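Local atomic coordinates of 43.8 kDa insecticidal crystal protein (Bacillus thuringiensis, PDB entry 4JP0), a protein that forms one half of a binary insecticidal toxin that, together with Cry34Ab1, is active against western corn rootworm, with the larval midgut epithelium as its probable primary target. Residues K193-Q196 / I197-P201; E236-Q239 / K240-I243; E286-I289 / M290-Y293. All coordinates share one frame; numbering follows the deposited sequence.

Contact 1: residues K193-Q196 / I197-P201; sequences KNTQ and IKTTP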
# COMPACT_ATOMS: atom_id res chain seq x y z
N LYS A 193 9.16 -1.82 -18.54
CA LYS A 193 7.84 -2.29 -18.20
C LYS A 193 7.64 -3.74 -18.64
O LYS A 193 7.01 -4.51 -17.95
CB LYS A 193 6.78 -1.35 -18.82
CG LYS A 193 6.46 -0.14 -17.88
CD LYS A 193 5.61 0.90 -18.55
CE LYS A 193 5.30 2.05 -17.55
NZ LYS A 193 4.36 1.57 -16.55
N ASN A 194 8.14 -4.09 -19.81
CA ASN A 194 7.91 -5.45 -20.30
C ASN A 194 8.63 -6.47 -19.45
O ASN A 194 8.07 -7.51 -19.13
CB ASN A 194 8.25 -5.60 -21.81
CG ASN A 194 7.30 -4.78 -22.70
OD1 ASN A 194 6.21 -4.42 -22.27
ND2 ASN A 194 7.74 -4.44 -23.92
N THR A 195 9.84 -6.14 -19.02
CA THR A 195 10.59 -7.04 -18.18
C THR A 195 9.96 -7.11 -16.79
O THR A 195 9.93 -8.17 -16.16
CB THR A 195 12.04 -6.59 -18.06
OG1 THR A 195 12.62 -6.51 -19.36
CG2 THR A 195 12.86 -7.67 -17.36
N GLN A 196 9.47 -5.96 -16.34
CA GLN A 196 8.74 -5.85 -15.09
C GLN A 196 7.56 -6.84 -14.97
O GLN A 196 7.44 -7.61 -14.01
CB GLN A 196 8.24 -4.41 -14.93
CG GLN A 196 7.62 -4.15 -13.57
CD GLN A 196 6.95 -2.80 -13.47
OE1 GLN A 196 6.14 -2.46 -14.33
NE2 GLN A 196 7.28 -2.03 -12.42
N ILE A 197 6.66 -6.79 -15.94
CA ILE A 197 5.51 -7.66 -15.86
C ILE A 197 5.87 -9.16 -15.99
O ILE A 197 5.15 -10.01 -15.51
CB ILE A 197 4.41 -7.24 -16.87
CG1 ILE A 197 3.05 -7.77 -16.40
CG2 ILE A 197 4.76 -7.77 -18.28
CD1 ILE A 197 1.87 -7.06 -17.04
N LYS A 198 6.97 -9.48 -16.69
CA LYS A 198 7.37 -10.86 -16.87
C LYS A 198 8.05 -11.46 -15.66
O LYS A 198 7.97 -12.67 -15.45
CB LYS A 198 8.30 -10.98 -18.10
CG LYS A 198 7.51 -10.96 -19.36
CD LYS A 198 8.38 -10.78 -20.61
CE LYS A 198 9.16 -12.00 -20.95
NZ LYS A 198 10.37 -11.61 -21.74
N THR A 199 8.67 -10.61 -14.86
CA THR A 199 9.46 -11.09 -13.74
C THR A 199 8.89 -10.70 -12.39
O THR A 199 9.11 -11.43 -11.43
CB THR A 199 10.93 -10.62 -13.81
OG1 THR A 199 10.99 -9.19 -13.78
CG2 THR A 199 11.56 -11.03 -15.14
N THR A 200 8.18 -9.60 -12.28
CA THR A 200 7.67 -9.18 -11.01
C THR A 200 6.28 -8.53 -11.15
O THR A 200 6.12 -7.43 -10.83
CB THR A 200 8.68 -8.26 -10.23
OG1 THR A 200 8.09 -7.78 -9.06
CG2 THR A 200 9.10 -7.09 -11.07
N PRO A 201 5.32 -9.27 -11.69
CA PRO A 201 4.02 -8.66 -11.99
C PRO A 201 3.33 -8.14 -10.73
O PRO A 201 2.53 -7.24 -10.82
CB PRO A 201 3.20 -9.80 -12.62
CG PRO A 201 3.94 -11.08 -12.15
CD PRO A 201 5.38 -10.69 -12.14
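The carbonyl oxygen of T195 gathers three donors near the end of a short helix. The strongest is the hydroxyl of T199, whose OG1 lies 2.8 Å from T195 O and comes from above the carbonyl plane, 37° out of it; the amides of K198 and T199 add weak bonds. With chi1 at 61°, T199 OG1 sits between its own backbone N and carbonyl carbon, which turns the hydroxyl back toward the preceding turn. Threonine suits this place because its short side chain lets the hydroxyl reach back to a carbonyl one turn earlier. Helix 193-199 ends here: T200 is the first residue to leave helical angles, yet its amide still makes a firm bond to Q196 O, 2.7 Å from N to O. P201, lacking an N-H, cannot continue the helical pattern, and strand 202-221 follows. Farther back, I197 N bonds K193 O almost straight (165°), and I197 CG2 rests 3.4 Å from N194 O. The aliphatic parts of Q196 and T200 cross obliquely, CG to CG2, while their polar ends go to Y203 OH and Y323 N. I197 and P201 turn to F50 and F48, joining the helix and the loop after it to strand 43-52 of the ricin-type lectin region.

Contact 2: residues E236-Q239 / K240-I243; sequences EIDQ and KTTI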
# COMPACT_ATOMS: atom_id res chain seq x y z
N GLU A 236 11.61 12.62 7.96
CA GLU A 236 12.71 13.36 7.37
C GLU A 236 12.89 12.93 5.93
O GLU A 236 13.80 13.38 5.24
CB GLU A 236 14.02 13.14 8.13
CG GLU A 236 14.08 13.81 9.49
CD GLU A 236 15.41 13.61 10.19
OE1 GLU A 236 16.26 12.86 9.64
OE2 GLU A 236 15.60 14.19 11.28
N ILE A 237 12.00 12.06 5.47
CA ILE A 237 12.06 11.55 4.12
C ILE A 237 11.29 12.49 3.19
O ILE A 237 10.25 13.02 3.55
CB ILE A 237 11.46 10.12 4.08
CG1 ILE A 237 12.24 9.21 5.02
CG2 ILE A 237 11.46 9.56 2.64
CD1 ILE A 237 13.76 9.33 4.84
N ASP A 238 11.84 12.72 2.00
CA ASP A 238 11.15 13.46 0.97
C ASP A 238 10.05 12.55 0.39
O ASP A 238 10.35 11.48 -0.14
CB ASP A 238 12.14 13.80 -0.12
CG ASP A 238 11.49 14.48 -1.27
OD1 ASP A 238 10.25 14.61 -1.30
OD2 ASP A 238 12.16 14.91 -2.21
N GLN A 239 8.78 12.94 0.53
CA GLN A 239 7.69 12.05 0.09
C GLN A 239 7.53 12.09 -1.42
O GLN A 239 7.08 11.12 -2.03
CB GLN A 239 6.35 12.37 0.77
CG GLN A 239 6.33 12.27 2.32
CD GLN A 239 4.94 11.93 2.89
OE1 GLN A 239 4.19 11.13 2.32
NE2 GLN A 239 4.60 12.54 4.04
N LYS A 240 7.87 13.23 -2.01
CA LYS A 240 7.78 13.41 -3.45
C LYS A 240 8.60 12.36 -4.20
O LYS A 240 8.10 11.72 -5.14
CB LYS A 240 8.31 14.80 -3.84
CG LYS A 240 7.24 15.86 -4.07
CD LYS A 240 7.89 17.23 -4.02
CE LYS A 240 7.39 18.14 -5.11
NZ LYS A 240 8.38 19.25 -5.28
N THR A 241 9.84 12.16 -3.79
CA THR A 241 10.70 11.22 -4.52
C THR A 241 10.63 9.77 -4.06
O THR A 241 11.30 8.89 -4.62
CB THR A 241 12.15 11.71 -4.52
OG1 THR A 241 12.66 11.75 -3.18
CG2 THR A 241 12.23 13.16 -4.99
N THR A 242 9.84 9.50 -3.05
CA THR A 242 9.71 8.15 -2.54
C THR A 242 8.37 7.51 -2.75
O THR A 242 8.18 6.87 -3.72
CB THR A 242 10.07 8.06 -1.07
OG1 THR A 242 9.26 8.94 -0.31
CG2 THR A 242 11.42 8.38 -0.89
N ILE A 243 7.44 7.73 -1.86
CA ILE A 243 6.08 7.18 -1.93
C ILE A 243 5.14 7.80 -2.96
O ILE A 243 4.38 7.08 -3.65
CB ILE A 243 5.45 7.13 -0.52
CG1 ILE A 243 4.21 6.25 -0.52
CG2 ILE A 243 5.18 8.52 0.05
CD1 ILE A 243 4.07 5.43 0.73
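D238 meets the first turn of helix 240-247 with both its carboxylate and its backbone carbonyl. OD1 accepts a weak capping bond from K240 N, 2.8 Å away but bent to 125° at the hydrogen. The other oxygen, OD2, lies 3.3 Å from T241 OG1 in a second weak bond, and T241 CG2 touches the same oxygen. Aspartate suits the start of a helix because its short side chain can fold back to the leading amides; here CG stands anti to the backbone N (chi1 176°), which carries the carboxylate forward over the turn. The firmer bond runs from side chain to backbone: T242 OG1 donates to D238 O over 2.8 Å, the donor 24° off the carbonyl plane. The methyl of T242 packs at 3.7 Å, CG2 to CG2, on I237, the two side chains crossing at about a right angle.

Behind this shell stands Q239, lying alongside I243 with OE1 3.6 Å from I243 CG2. Its amide end is held elsewhere, OE1 by I251 N and, probably, NE2 by M290 O, so this glutamine ties the start of the helix to strand 249-251 and to the segment leading into strand 292-301. I237 and Q239 rest on I333, and T242 and I243 on M331, both of strand 327-346. The helix start therefore rests on one good hydroxyl bond and several weaker ones: the carboxylate probably complements the positive end of the helix dipole, while the two threonine hydroxyls bind oxygens of the same aspartate, one on its side chain and one on its backbone.

Contact 3: residues E286-I289 / M290-Y293; sequences ETKI and MEKY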
# COMPACT_ATOMS: atom_id res chain seq x y z
N GLU A 286 -6.88 14.83 7.35
CA GLU A 286 -6.21 16.10 7.26
C GLU A 286 -5.83 16.41 5.84
O GLU A 286 -5.89 15.55 4.95
CB GLU A 286 -4.93 16.10 8.11
CG GLU A 286 -5.12 15.75 9.58
CD GLU A 286 -5.71 16.87 10.44
OE1 GLU A 286 -5.84 18.05 9.98
OE2 GLU A 286 -6.04 16.57 11.60
N THR A 287 -5.41 17.64 5.61
CA THR A 287 -5.00 18.05 4.29
C THR A 287 -3.49 18.29 4.23
O THR A 287 -2.91 18.38 3.14
CB THR A 287 -5.80 19.29 3.87
OG1 THR A 287 -5.53 19.58 2.49
CG2 THR A 287 -5.32 20.52 4.59
N LYS A 288 -2.84 18.38 5.38
CA LYS A 288 -1.41 18.66 5.40
C LYS A 288 -0.55 17.39 5.29
O LYS A 288 -0.75 16.48 6.06
CB LYS A 288 -1.02 19.42 6.67
CG LYS A 288 0.43 19.88 6.69
CD LYS A 288 0.72 20.74 7.92
CE LYS A 288 2.07 21.48 7.82
NZ LYS A 288 3.28 20.59 7.91
N ILE A 289 0.38 17.36 4.34
CA ILE A 289 1.32 16.27 4.17
C ILE A 289 2.25 16.20 5.36
O ILE A 289 2.61 17.22 5.90
CB ILE A 289 2.15 16.49 2.89
CG1 ILE A 289 2.98 15.24 2.56
CG2 ILE A 289 3.07 17.67 3.04
CD1 ILE A 289 3.52 15.20 1.13
N MET A 290 2.66 15.00 5.77
CA MET A 290 3.58 14.94 6.91
C MET A 290 4.95 15.49 6.58
O MET A 290 5.59 15.09 5.59
CB MET A 290 3.77 13.52 7.43
CG MET A 290 4.63 13.51 8.69
SD MET A 290 5.03 11.86 9.14
CE MET A 290 3.40 11.26 9.65
N GLU A 291 5.45 16.39 7.41
CA GLU A 291 6.81 16.83 7.27
C GLU A 291 7.61 16.53 8.54
O GLU A 291 7.41 15.53 9.14
CB GLU A 291 6.91 18.30 6.90
CG GLU A 291 5.69 18.86 6.27
CD GLU A 291 5.84 20.28 5.82
OE1 GLU A 291 6.83 20.96 6.18
OE2 GLU A 291 4.95 20.70 5.08
N LYS A 292 8.50 17.42 8.91
CA LYS A 292 9.29 17.30 10.13
C LYS A 292 8.76 18.32 11.16
O LYS A 292 8.67 19.51 10.85
CB LYS A 292 10.77 17.57 9.80
CG LYS A 292 11.73 17.50 10.97
CD LYS A 292 13.18 17.53 10.48
CE LYS A 292 14.18 17.42 11.65
NZ LYS A 292 15.42 16.63 11.31
N TYR A 293 8.41 17.85 12.36
CA TYR A 293 7.85 18.74 13.40
C TYR A 293 8.56 18.69 14.75
O TYR A 293 9.39 17.83 14.99
CB TYR A 293 6.38 18.42 13.64
CG TYR A 293 5.59 18.36 12.37
CD1 TYR A 293 5.20 17.13 11.83
CD2 TYR A 293 5.24 19.53 11.68
CE1 TYR A 293 4.49 17.07 10.66
CE2 TYR A 293 4.54 19.48 10.51
CZ TYR A 293 4.16 18.24 10.00
OH TYR A 293 3.46 18.17 8.84
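K288 and Y293 approach from opposite directions and meet at the phenol oxygen, with the ammonium at the edge of the ring and in its plane. K288 NZ donates to Y293 OH at a short 2.6 Å and also lies 3.1 Å from ring atom CE2, so the nitrogen borders the rim of the ring and does not sit over a face. The lysine chain runs out extended and bends only at its last torsion (chi4 -70°), which swings NZ round to the hydroxyl. E291 crosses K288 at about a right angle, and its OE2 forms a salt bridge with NZ at 3.3 Å. One ammonium group thus serves a phenol and a carboxylate together, a task suited to the long, flexible lysine chain.

The tyrosine oxygen is gripped again from the backbone: E291 N donates to Y293 OH over 3.0 Å at 151°. The side chain of Y293 thus folds back to the amide two residues earlier, which holds the hydroxyl in place. The nearby charge of K288 may make the phenol oxygen more strongly polarised. I289 also crosses E291 at about a right angle, its CG2 4.1 Å from E291 OE2. M290, buried, turns away and packs against I251 and S255, while the Y293 ring meets W233 with planes at about 40°.

On the backbone, Y293 pairs with W233 of strand 225-234 and E291 with T235 just beyond its end, and the whole is the entry of a loop into strand 292-301 of a two-stranded antiparallel sheet in the insecticidal crystal toxin (P42) region of this toxin_10 protein.

Overall arrangement
All three contacts are local and lie within the insecticidal crystal toxin (P42) region, following one another along the chain. Contact 1 stands apart, its centre about 25 Å from that of contact 2 and about 34 Å from that of contact 3, beside the lectin-like part. Contacts 2 and 3 touch: besides the reach of Q239, E236 forms a salt bridge with K292, so the loop after strand 225-234 is tied to the beginning of strand 292-301 and to the residues leading into it. Contacts 1 and 2 are partly buried and rely on threonine hydroxyls, one ending a helix and the other opening one. Contact 3, at the surface, relies on charge and a phenol.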